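Glucose/sorbosone dehydrogenases (Escherichia coli K12, PDB 2G8S) is a calcium-binding protein of the glucose/sorbosone dehydrogenase family, built as a beta-propeller of antiparallel sheets arranged as blades. Local coordinates at residues A[25-33]-A[40-48]; A[261-269]-A[304-313]. All coordinates share one frame; numbering follows the deposited sequence.

How the interactions relate
Both contacts belong to one propeller, but they do different work. Interaction 1 lies within a single blade, where strands 32-36 and 40-45 form a hairpin and backbone bonds set the register. Interaction 2 lies between blades: strand 265-267, the outermost strand of one sheet, faces the outermost strand 310-317 of the next, and side chains and a water join them. The centres of the two contacts are 33 Å apart and their nearest atoms about 17 Å apart, so they do not touch. The calcium ion, held by Glu223 and Tyr233, lies close to segment 261-269: Pro263 touches Glu223, Glu261 touches Tyr233, and the side chain of Val264 is about 11 Å from the ion.

Interaction 1. Residues A[25-33]-A[40-48]; sequences FLPDNHGML and ELRHWQAGK
His43 reaches across to the turn before strand 32-36 and gives its ring N-H to a backbone carbonyl: NE2 lies 2.7 Å from His30 O, the N-H...O angle is 170°, and the oxygen sits in the plane of the imidazole. With CG anti to the backbone N (chi1 169°), the ring reaches toward the loop that leads into strand 32-36. A histidine suits the place because its ring donates in its own plane, while Leu26 CD1 comes obliquely to within 3.7 Å of His43 CD2 and Leu33 CD2 lies by the methylene CB.

The backbone supplies the regular pairing. Met32, a selenomethionine, and Trp44 form an antiparallel hydrogen-bonded pair, with Met32 N donating to Trp44 O at 2.9 Å and Trp44 N to Met32 O at 2.8 Å. Leu33 and His43 follow as a non-hydrogen-bonded pair; Leu33 makes a backbone bond with Ala24 on strand 20-25, and His43 N is bonded to Ser51 OG, just past strand 49-50. Gly31 lets the chain enter the strand at positive phi, and its CA makes a CA-H...O contact of 3.3 Å with Trp44 O; a CB here would point at that oxygen and collide with it, and also jam against the preceding carbonyl.

In the conformer described, His30 ND1 donates to Pro27 O through a bent bond. Farther along, Arg42 grips Glu40 OE1 side-on through NE and NH2, while its NH1 is taken by Ser51 O. This is a beta hairpin at the centre of a four-stranded antiparallel blade, the repeating sheet of a beta-propeller.

Interaction 2. Residues A[261-269]-A[304-313]; sequences EQPVFYWKD and MSVNGDKVTE. With EDO (1,2-ethanediol), chain N; EDO (1,2-ethanediol), chain G.
Phe265 holds CG anti to its backbone N (chi1 -158°), which carries the ring toward strand 310-313, while the chain of Met304, in the conformer described, bends at chi3 (80°) to bring its methyl up from the opposite direction. The two meet squarely: Met304 CE stands 3.5 Å from the centroid of the Phe265 ring, almost on the ring normal, in a CH-pi contact. The selenium atom lies farther out above the same face and also meets the edge of Trp267, with SE 4.0 Å from CZ2. A methionine, here with selenium in place of sulfur, suits this position between two aromatics: unbranched, flexible and polarisable.

Val311 fills the angle beside the ring, its CG1 3.7 Å from Phe265 CB, and its carbonyl O approaches the ring edge, 3.4 Å from Phe265 CD1. Val264 extends the apolar strip with CG2 against Val311 CG1.

Trp267 NE1 donates to Glu313 OE1 at 2.9 Å, the carboxylate oxygen lying close to the indole plane, and Glu313 OE2 pairs with Arg316. A water donates to Val264 O at 2.7 Å and accepts from Val311 N, linking the residue before strand 265-267 to strand 310-317; Val264 CA and Lys310 CA are 6.3 Å apart, wider than in a paired sheet. Neighbouring blades are thus joined by aromatic and apolar packing, while a carboxylate probably kept negative by Arg316 satisfies the indole N-H.

Interaction 1. Residues A[25-33]-A[40-48]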
loop_
_atom_site.group_PDB
_atom_site.type_symbol
_atom_site.label_atom_id
_atom_site.label_comp_id
_atom_site.label_asym_id
_atom_site.label_seq_id
_atom_site.Cartn_x
_atom_site.Cartn_y
_atom_site.Cartn_z
ATOM N N PHE A 25 2.030 0.537 -14.179
ATOM C CA PHE A 25 1.893 0.311 -15.613
ATOM C C PHE A 25 2.228 1.573 -16.374
ATOM O O PHE A 25 1.695 2.641 -16.068
ATOM C CB PHE A 25 0.460 -0.098 -15.969
ATOM C CG PHE A 25 -0.013 -1.330 -15.267
ATOM C CD1 PHE A 25 0.444 -2.589 -15.648
ATOM C CD2 PHE A 25 -0.933 -1.233 -14.229
ATOM C CE1 PHE A 25 -0.007 -3.746 -14.991
ATOM C CE2 PHE A 25 -1.386 -2.378 -13.568
ATOM C CZ PHE A 25 -0.912 -3.632 -13.948
ATOM N N LEU A 26 3.106 1.449 -17.365
ATOM C CA LEU A 26 3.410 2.572 -18.242
ATOM C C LEU A 26 2.394 2.615 -19.376
ATOM O O LEU A 26 1.965 1.566 -19.853
ATOM C CB LEU A 26 4.826 2.449 -18.805
ATOM C CG LEU A 26 5.938 2.518 -17.756
ATOM C CD1 LEU A 26 7.277 2.177 -18.402
ATOM C CD2 LEU A 26 5.960 3.893 -17.089
ATOM N N PRO A 27 2.007 3.827 -19.811
ATOM C CA PRO A 27 1.001 3.928 -20.875
ATOM C C PRO A 27 1.504 3.430 -22.227
ATOM O O PRO A 27 2.706 3.188 -22.405
ATOM C CB PRO A 27 0.706 5.431 -20.943
ATOM C CG PRO A 27 1.906 6.093 -20.372
ATOM C CD PRO A 27 2.462 5.149 -19.343
ATOM N N ASP A 28 0.558 3.266 -23.159
ATOM C CA ASP A 28 0.863 2.915 -24.546
ATOM C C ASP A 28 1.723 1.653 -24.678
ATOM O O ASP A 28 2.645 1.591 -25.504
ATOM C CB ASP A 28 1.502 4.111 -25.272
ATOM C CG ASP A 28 0.639 5.364 -25.209
ATOM O OD1 ASP A 28 -0.604 5.249 -25.318
ATOM O OD2 ASP A 28 1.203 6.469 -25.048
ATOM N N ASN A 29 1.406 0.652 -23.852
ATOM C CA ASN A 29 2.020 -0.673 -23.928
ATOM C C ASN A 29 3.550 -0.669 -23.752
ATOM O O ASN A 29 4.265 -1.492 -24.332
ATOM C CB ASN A 29 1.605 -1.355 -25.240
ATOM C CG ASN A 29 1.343 -2.835 -25.082
ATOM O OD1 ASN A 29 1.379 -3.575 -26.060
ATOM N ND2 ASN A 29 1.065 -3.277 -23.856
ATOM N N HIS A 30 4.045 0.255 -22.929
ATOM C CA HIS A 30 5.474 0.366 -22.655
ATOM C C HIS A 30 5.924 -0.485 -21.459
ATOM O O HIS A 30 7.028 -0.304 -20.936
ATOM C CB HIS A 30 5.854 1.835 -22.443
ATOM C CG HIS A 30 5.877 2.644 -23.703
ATOM N ND1 HIS A 30 4.732 3.117 -24.307
ATOM C CD2 HIS A 30 6.909 3.072 -24.469
ATOM C CE1 HIS A 30 5.056 3.796 -25.394
ATOM N NE2 HIS A 30 6.372 3.786 -25.514
ATOM N N GLY A 31 5.077 -1.413 -21.028
ATOM C CA GLY A 31 5.450 -2.315 -19.939
ATOM C C GLY A 31 5.179 -1.684 -18.591
ATOM O O GLY A 31 4.181 -0.975 -18.421
HETATM N N MSE A 32 6.064 -1.944 -17.629
HETATM C CA MSE A 32 5.855 -1.480 -16.258
HETATM C C MSE A 32 7.144 -1.227 -15.495
HETATM O O MSE A 32 8.192 -1.751 -15.852
HETATM C CB MSE A 32 5.044 -2.507 -15.487
HETATM C CG MSE A 32 5.748 -3.828 -15.346
HETATM SE SE MSE A 32 4.722 -5.011 -14.391
HETATM C CE MSE A 32 3.330 -5.420 -15.749
ATOM N N LEU A 33 7.043 -0.409 -14.455
ATOM C CA LEU A 33 8.131 -0.220 -13.508
ATOM C C LEU A 33 7.842 -1.112 -12.306
ATOM O O LEU A 33 6.677 -1.320 -11.939
ATOM C CB LEU A 33 8.207 1.238 -13.065
ATOM C CG LEU A 33 8.463 2.314 -14.130
ATOM C CD1 LEU A 33 8.429 3.687 -13.488
ATOM C CD2 LEU A 33 9.780 2.099 -14.866
ATOM N N GLU A 40 16.240 -0.991 -5.723
ATOM C CA GLU A 40 16.297 -0.866 -7.180
ATOM C C GLU A 40 14.924 -0.643 -7.795
ATOM O O GLU A 40 13.954 -1.311 -7.410
ATOM C CB GLU A 40 16.885 -2.127 -7.796
ATOM C CG GLU A 40 18.356 -2.324 -7.462
ATOM C CD GLU A 40 18.913 -3.643 -7.950
ATOM O OE1 GLU A 40 18.159 -4.482 -8.497
ATOM O OE2 GLU A 40 20.126 -3.850 -7.771
ATOM N N LEU A 41 14.868 0.289 -8.747
ATOM C CA LEU A 41 13.700 0.492 -9.616
ATOM C C LEU A 41 14.057 -0.049 -10.995
ATOM O O LEU A 41 15.080 0.319 -11.561
ATOM C CB LEU A 41 13.335 1.978 -9.697
ATOM C CG LEU A 41 12.107 2.385 -10.534
ATOM C CD1 LEU A 41 10.804 1.837 -9.942
ATOM C CD2 LEU A 41 12.011 3.893 -10.679
ATOM N N ARG A 42 13.230 -0.941 -11.527
ATOM C CA ARG A 42 13.539 -1.558 -12.814
ATOM C C ARG A 42 12.338 -1.489 -13.739
ATOM O O ARG A 42 11.210 -1.316 -13.290
ATOM C CB ARG A 42 14.024 -3.003 -12.639
ATOM C CG ARG A 42 15.443 -3.102 -12.047
ATOM C CD ARG A 42 15.838 -4.545 -11.853
ATOM N NE ARG A 42 17.116 -4.741 -11.156
ATOM C CZ ARG A 42 18.194 -5.307 -11.697
ATOM N NH1 ARG A 42 18.180 -5.723 -12.965
ATOM N NH2 ARG A 42 19.287 -5.471 -10.964
ATOM N N HIS A 43 12.604 -1.577 -15.035
ATOM C CA HIS A 43 11.566 -1.591 -16.059
ATOM C C HIS A 43 11.447 -2.999 -16.627
ATOM O O HIS A 43 12.466 -3.633 -16.945
ATOM C CB HIS A 43 11.946 -0.601 -17.167
ATOM C CG HIS A 43 11.103 -0.701 -18.403
ATOM N ND1 HIS A 43 11.629 -1.012 -19.640
ATOM C CD2 HIS A 43 9.775 -0.513 -18.595
ATOM C CE1 HIS A 43 10.661 -1.010 -20.541
ATOM N NE2 HIS A 43 9.525 -0.715 -19.933
ATOM N N TRP A 44 10.215 -3.499 -16.722
ATOM C CA TRP A 44 9.947 -4.764 -17.399
ATOM C C TRP A 44 9.061 -4.519 -18.614
ATOM O O TRP A 44 8.116 -3.738 -18.542
ATOM C CB TRP A 44 9.267 -5.769 -16.459
ATOM C CG TRP A 44 9.059 -7.094 -17.133
ATOM C CD1 TRP A 44 9.932 -8.141 -17.155
ATOM C CD2 TRP A 44 7.926 -7.495 -17.921
ATOM N NE1 TRP A 44 9.415 -9.175 -17.906
ATOM C CE2 TRP A 44 8.188 -8.804 -18.386
ATOM C CE3 TRP A 44 6.716 -6.878 -18.274
ATOM C CZ2 TRP A 44 7.284 -9.512 -19.183
ATOM C CZ3 TRP A 44 5.821 -7.582 -19.078
ATOM C CH2 TRP A 44 6.114 -8.886 -19.521
ATOM N N GLN A 45 9.365 -5.196 -19.718
ATOM C CA GLN A 45 8.522 -5.124 -20.911
ATOM C C GLN A 45 8.570 -6.432 -21.687
ATOM O O GLN A 45 9.634 -7.035 -21.833
ATOM C CB GLN A 45 8.938 -3.963 -21.814
ATOM C CG GLN A 45 7.983 -3.730 -22.984
ATOM C CD GLN A 45 8.287 -2.453 -23.743
ATOM O OE1 GLN A 45 8.621 -1.428 -23.149
ATOM N NE2 GLN A 45 8.158 -2.504 -25.066
ATOM N N ALA A 46 7.411 -6.852 -22.190
ATOM C CA ALA A 46 7.297 -8.094 -22.953
ATOM C C ALA A 46 8.311 -8.116 -24.099
ATOM O O ALA A 46 8.406 -7.153 -24.859
ATOM C CB ALA A 46 5.882 -8.249 -23.494
ATOM N N GLY A 47 9.085 -9.194 -24.190
ATOM C CA GLY A 47 10.069 -9.333 -25.260
ATOM C C GLY A 47 11.419 -8.713 -24.956
ATOM O O GLY A 47 12.405 -9.011 -25.644
ATOM N N LYS A 48 11.464 -7.844 -23.948
ATOM C CA LYS A 48 12.708 -7.185 -23.529
ATOM C C LYS A 48 13.227 -7.703 -22.193
ATOM O O LYS A 48 14.430 -7.640 -21.924
ATOM C CB LYS A 48 12.519 -5.672 -23.443
ATOM C CG LYS A 48 12.098 -5.045 -24.758
ATOM C CD LYS A 48 12.108 -3.543 -24.689
ATOM C CE LYS A 48 11.594 -2.940 -25.985
ATOM N NZ LYS A 48 11.323 -1.484 -25.828
#

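Interaction 2. Residues A[261-269]-A[304-313]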
loop_
_atom_site.group_PDB
_atom_site.type_symbol
_atom_site.label_atom_id
_atom_site.label_comp_id
_atom_site.label_asym_id
_atom_site.label_seq_id
_atom_site.Cartn_x
_atom_site.Cartn_y
_atom_site.Cartn_z
ATOM N N GLU A 261 -14.025 4.225 14.676
ATOM C CA GLU A 261 -14.729 3.680 13.526
ATOM C C GLU A 261 -14.350 2.225 13.301
ATOM O O GLU A 261 -13.163 1.859 13.349
ATOM C CB GLU A 261 -14.343 4.472 12.278
ATOM C CG GLU A 261 -14.871 5.887 12.265
ATOM C CD GLU A 261 -16.379 5.895 12.119
ATOM O OE1 GLU A 261 -16.888 5.502 11.048
ATOM O OE2 GLU A 261 -17.057 6.271 13.081
ATOM N N GLN A 262 -15.363 1.411 13.011
ATOM C CA GLN A 262 -15.168 -0.006 12.711
ATOM C C GLN A 262 -14.694 -0.238 11.273
ATOM O O GLN A 262 -15.000 0.556 10.364
ATOM C CB GLN A 262 -16.466 -0.781 12.957
ATOM C CG GLN A 262 -16.753 -1.043 14.431
ATOM C CD GLN A 262 -15.730 -1.972 15.051
ATOM O OE1 GLN A 262 -15.564 -3.106 14.611
ATOM N NE2 GLN A 262 -15.014 -1.484 16.055
ATOM N N PRO A 263 -13.954 -1.341 11.055
ATOM C CA PRO A 263 -13.625 -1.739 9.685
ATOM C C PRO A 263 -14.863 -2.308 8.996
ATOM O O PRO A 263 -15.831 -2.677 9.667
ATOM C CB PRO A 263 -12.597 -2.853 9.894
ATOM C CG PRO A 263 -13.009 -3.473 11.216
ATOM C CD PRO A 263 -13.425 -2.289 12.056
ATOM N N VAL A 264 -14.844 -2.359 7.669
ATOM C CA VAL A 264 -15.923 -3.007 6.949
ATOM C C VAL A 264 -15.699 -4.513 6.829
ATOM O O VAL A 264 -16.612 -5.247 6.469
ATOM C CB VAL A 264 -16.188 -2.370 5.564
ATOM C CG1 VAL A 264 -16.584 -0.904 5.732
ATOM C CG2 VAL A 264 -14.978 -2.508 4.635
ATOM N N PHE A 265 -14.481 -4.964 7.122
ATOM C CA PHE A 265 -14.168 -6.388 7.189
ATOM C C PHE A 265 -12.985 -6.583 8.115
ATOM O O PHE A 265 -12.079 -5.753 8.160
ATOM C CB PHE A 265 -13.826 -6.933 5.791
ATOM C CG PHE A 265 -13.997 -8.419 5.661
ATOM C CD1 PHE A 265 -15.223 -8.948 5.270
ATOM C CD2 PHE A 265 -12.948 -9.293 5.954
ATOM C CE1 PHE A 265 -15.403 -10.326 5.164
ATOM C CE2 PHE A 265 -13.121 -10.679 5.854
ATOM C CZ PHE A 265 -14.347 -11.194 5.458
ATOM N N TYR A 266 -12.997 -7.675 8.866
ATOM C CA TYR A 266 -11.824 -8.046 9.644
ATOM C C TYR A 266 -11.636 -9.554 9.624
ATOM O O TYR A 266 -12.589 -10.312 9.368
ATOM C CB TYR A 266 -11.883 -7.510 11.088
ATOM C CG TYR A 266 -13.116 -7.957 11.843
ATOM C CD1 TYR A 266 -13.123 -9.148 12.577
ATOM C CD2 TYR A 266 -14.289 -7.193 11.798
ATOM C CE1 TYR A 266 -14.275 -9.560 13.253
ATOM C CE2 TYR A 266 -15.433 -7.591 12.463
ATOM C CZ TYR A 266 -15.422 -8.772 13.186
ATOM O OH TYR A 266 -16.571 -9.151 13.833
ATOM N N TRP A 267 -10.397 -9.975 9.858
ATOM C CA TRP A 267 -10.067 -11.389 9.971
ATOM C C TRP A 267 -9.466 -11.632 11.342
ATOM O O TRP A 267 -8.409 -11.078 11.662
ATOM C CB TRP A 267 -9.011 -11.796 8.939
ATOM C CG TRP A 267 -9.406 -11.744 7.488
ATOM C CD1 TRP A 267 -9.802 -12.800 6.709
ATOM C CD2 TRP A 267 -9.362 -10.603 6.619
ATOM N NE1 TRP A 267 -10.032 -12.382 5.419
ATOM C CE2 TRP A 267 -9.765 -11.038 5.333
ATOM C CE3 TRP A 267 -9.017 -9.254 6.801
ATOM C CZ2 TRP A 267 -9.847 -10.166 4.239
ATOM C CZ3 TRP A 267 -9.101 -8.383 5.705
ATOM C CH2 TRP A 267 -9.507 -8.849 4.444
ATOM N N LYS A 268 -10.114 -12.456 12.158
ATOM C CA LYS A 268 -9.489 -12.873 13.411
ATOM C C LYS A 268 -8.300 -13.811 13.218
ATOM O O LYS A 268 -7.448 -13.931 14.101
ATOM C CB LYS A 268 -10.523 -13.476 14.356
ATOM C CG LYS A 268 -11.418 -12.434 15.008
ATOM C CD LYS A 268 -12.239 -13.104 16.070
ATOM C CE LYS A 268 -13.175 -12.150 16.756
ATOM N NZ LYS A 268 -13.747 -12.894 17.927
ATOM N N ASP A 269 -8.251 -14.482 12.075
ATOM C CA ASP A 269 -7.069 -15.221 11.642
ATOM C C ASP A 269 -6.446 -14.438 10.497
ATOM O O ASP A 269 -6.951 -14.460 9.369
ATOM C CB ASP A 269 -7.464 -16.621 11.167
ATOM C CG ASP A 269 -7.798 -17.550 12.314
ATOM O OD1 ASP A 269 -6.969 -17.665 13.243
ATOM O OD2 ASP A 269 -8.877 -18.177 12.287
HETATM N N MSE A 304 -12.789 -11.299 -3.184
HETATM C CA MSE A 304 -13.930 -10.804 -2.424
HETATM C C MSE A 304 -14.971 -10.172 -3.318
HETATM O O MSE A 304 -14.645 -9.607 -4.362
HETATM C CB MSE A 304 -13.469 -9.802 -1.369
HETATM C CG MSE A 304 -12.303 -10.306 -0.542
HETATM SE SE MSE A 304 -11.897 -9.200 0.926
HETATM C CE MSE A 304 -13.326 -9.842 2.133
ATOM N N SER A 305 -16.233 -10.298 -2.904
ATOM C CA SER A 305 -17.354 -9.672 -3.604
ATOM C C SER A 305 -17.579 -8.295 -2.989
ATOM O O SER A 305 -17.722 -8.178 -1.764
ATOM C CB SER A 305 -18.624 -10.512 -3.430
ATOM O OG SER A 305 -18.571 -11.687 -4.212
ATOM N N VAL A 306 -17.585 -7.259 -3.826
ATOM C CA VAL A 306 -17.801 -5.897 -3.353
ATOM C C VAL A 306 -19.267 -5.535 -3.577
ATOM O O VAL A 306 -19.789 -5.709 -4.680
ATOM C CB VAL A 306 -16.907 -4.881 -4.102
ATOM C CG1 VAL A 306 -17.152 -3.447 -3.589
ATOM C CG2 VAL A 306 -15.443 -5.249 -3.940
ATOM N N ASN A 307 -19.912 -5.038 -2.524
ATOM C CA ASN A 307 -21.350 -4.783 -2.524
ATOM C C ASN A 307 -21.584 -3.419 -1.874
ATOM O O ASN A 307 -21.856 -3.334 -0.674
ATOM C CB ASN A 307 -22.054 -5.913 -1.751
ATOM C CG ASN A 307 -23.565 -5.732 -1.649
ATOM O OD1 ASN A 307 -24.196 -5.095 -2.495
ATOM N ND2 ASN A 307 -24.154 -6.321 -0.606
ATOM N N GLY A 308 -21.443 -2.349 -2.652
ATOM C CA GLY A 308 -21.468 -0.996 -2.081
ATOM C C GLY A 308 -20.323 -0.844 -1.095
ATOM O O GLY A 308 -19.153 -1.054 -1.453
ATOM N N ASP A 309 -20.656 -0.512 0.146
ATOM C CA ASP A 309 -19.647 -0.345 1.196
ATOM C C ASP A 309 -19.426 -1.638 1.973
ATOM O O ASP A 309 -18.704 -1.649 2.979
ATOM C CB ASP A 309 -20.042 0.778 2.172
ATOM C CG ASP A 309 -19.894 2.165 1.580
ATOM O OD1 ASP A 309 -19.308 2.308 0.486
ATOM O OD2 ASP A 309 -20.371 3.123 2.231
ATOM N N LYS A 310 -20.055 -2.719 1.512
ATOM C CA LYS A 310 -19.880 -4.047 2.113
ATOM C C LYS A 310 -18.988 -4.931 1.257
ATOM O O LYS A 310 -18.843 -4.715 0.051
ATOM C CB LYS A 310 -21.230 -4.730 2.334
ATOM C CG LYS A 310 -22.146 -3.953 3.276
ATOM C CD LYS A 310 -23.350 -4.765 3.672
ATOM C CE LYS A 310 -24.351 -4.858 2.546
ATOM N NZ LYS A 310 -25.645 -5.457 3.007
ATOM N N VAL A 311 -18.399 -5.936 1.898
ATOM C CA VAL A 311 -17.521 -6.869 1.221
ATOM C C VAL A 311 -17.608 -8.244 1.894
ATOM O O VAL A 311 -17.748 -8.336 3.126
ATOM C CB VAL A 311 -16.076 -6.283 1.139
ATOM C CG1 VAL A 311 -15.443 -6.152 2.516
ATOM C CG2 VAL A 311 -15.214 -7.045 0.190
ATOM N N THR A 312 -17.606 -9.301 1.081
ATOM C CA THR A 312 -17.621 -10.679 1.595
ATOM C C THR A 312 -16.531 -11.488 0.903
ATOM O O THR A 312 -16.121 -11.151 -0.211
ATOM C CB THR A 312 -18.991 -11.370 1.406
ATOM O OG1 THR A 312 -19.350 -11.384 0.025
ATOM C CG2 THR A 312 -20.079 -10.662 2.210
ATOM N N GLU A 313 -16.067 -12.555 1.550
ATOM C CA GLU A 313 -14.971 -13.353 0.996
ATOM C C GLU A 313 -15.513 -14.507 0.145
ATOM O O GLU A 313 -16.242 -15.362 0.651
ATOM C CB GLU A 313 -14.050 -13.869 2.115
ATOM C CG GLU A 313 -12.858 -14.650 1.581
ATOM C CD GLU A 313 -11.740 -14.877 2.590
ATOM O OE1 GLU A 313 -11.477 -13.986 3.435
ATOM O OE2 GLU A 313 -11.077 -15.935 2.500
HETATM C C1 EDO N . -7.088 -13.657 17.427
HETATM O O1 EDO N . -7.843 -14.868 17.275
HETATM C C2 EDO N . -7.914 -12.469 16.947
HETATM O O2 EDO N . -8.837 -12.074 17.972
HETATM C C1 EDO G . -20.203 -2.678 -7.729
HETATM O O1 EDO G . -21.272 -1.811 -8.118
HETATM C C2 EDO G . -20.398 -3.165 -6.304
HETATM O O2 EDO G . -20.558 -2.051 -5.424
HETATM O O HOH W 1 -18.824 -5.565 4.885
#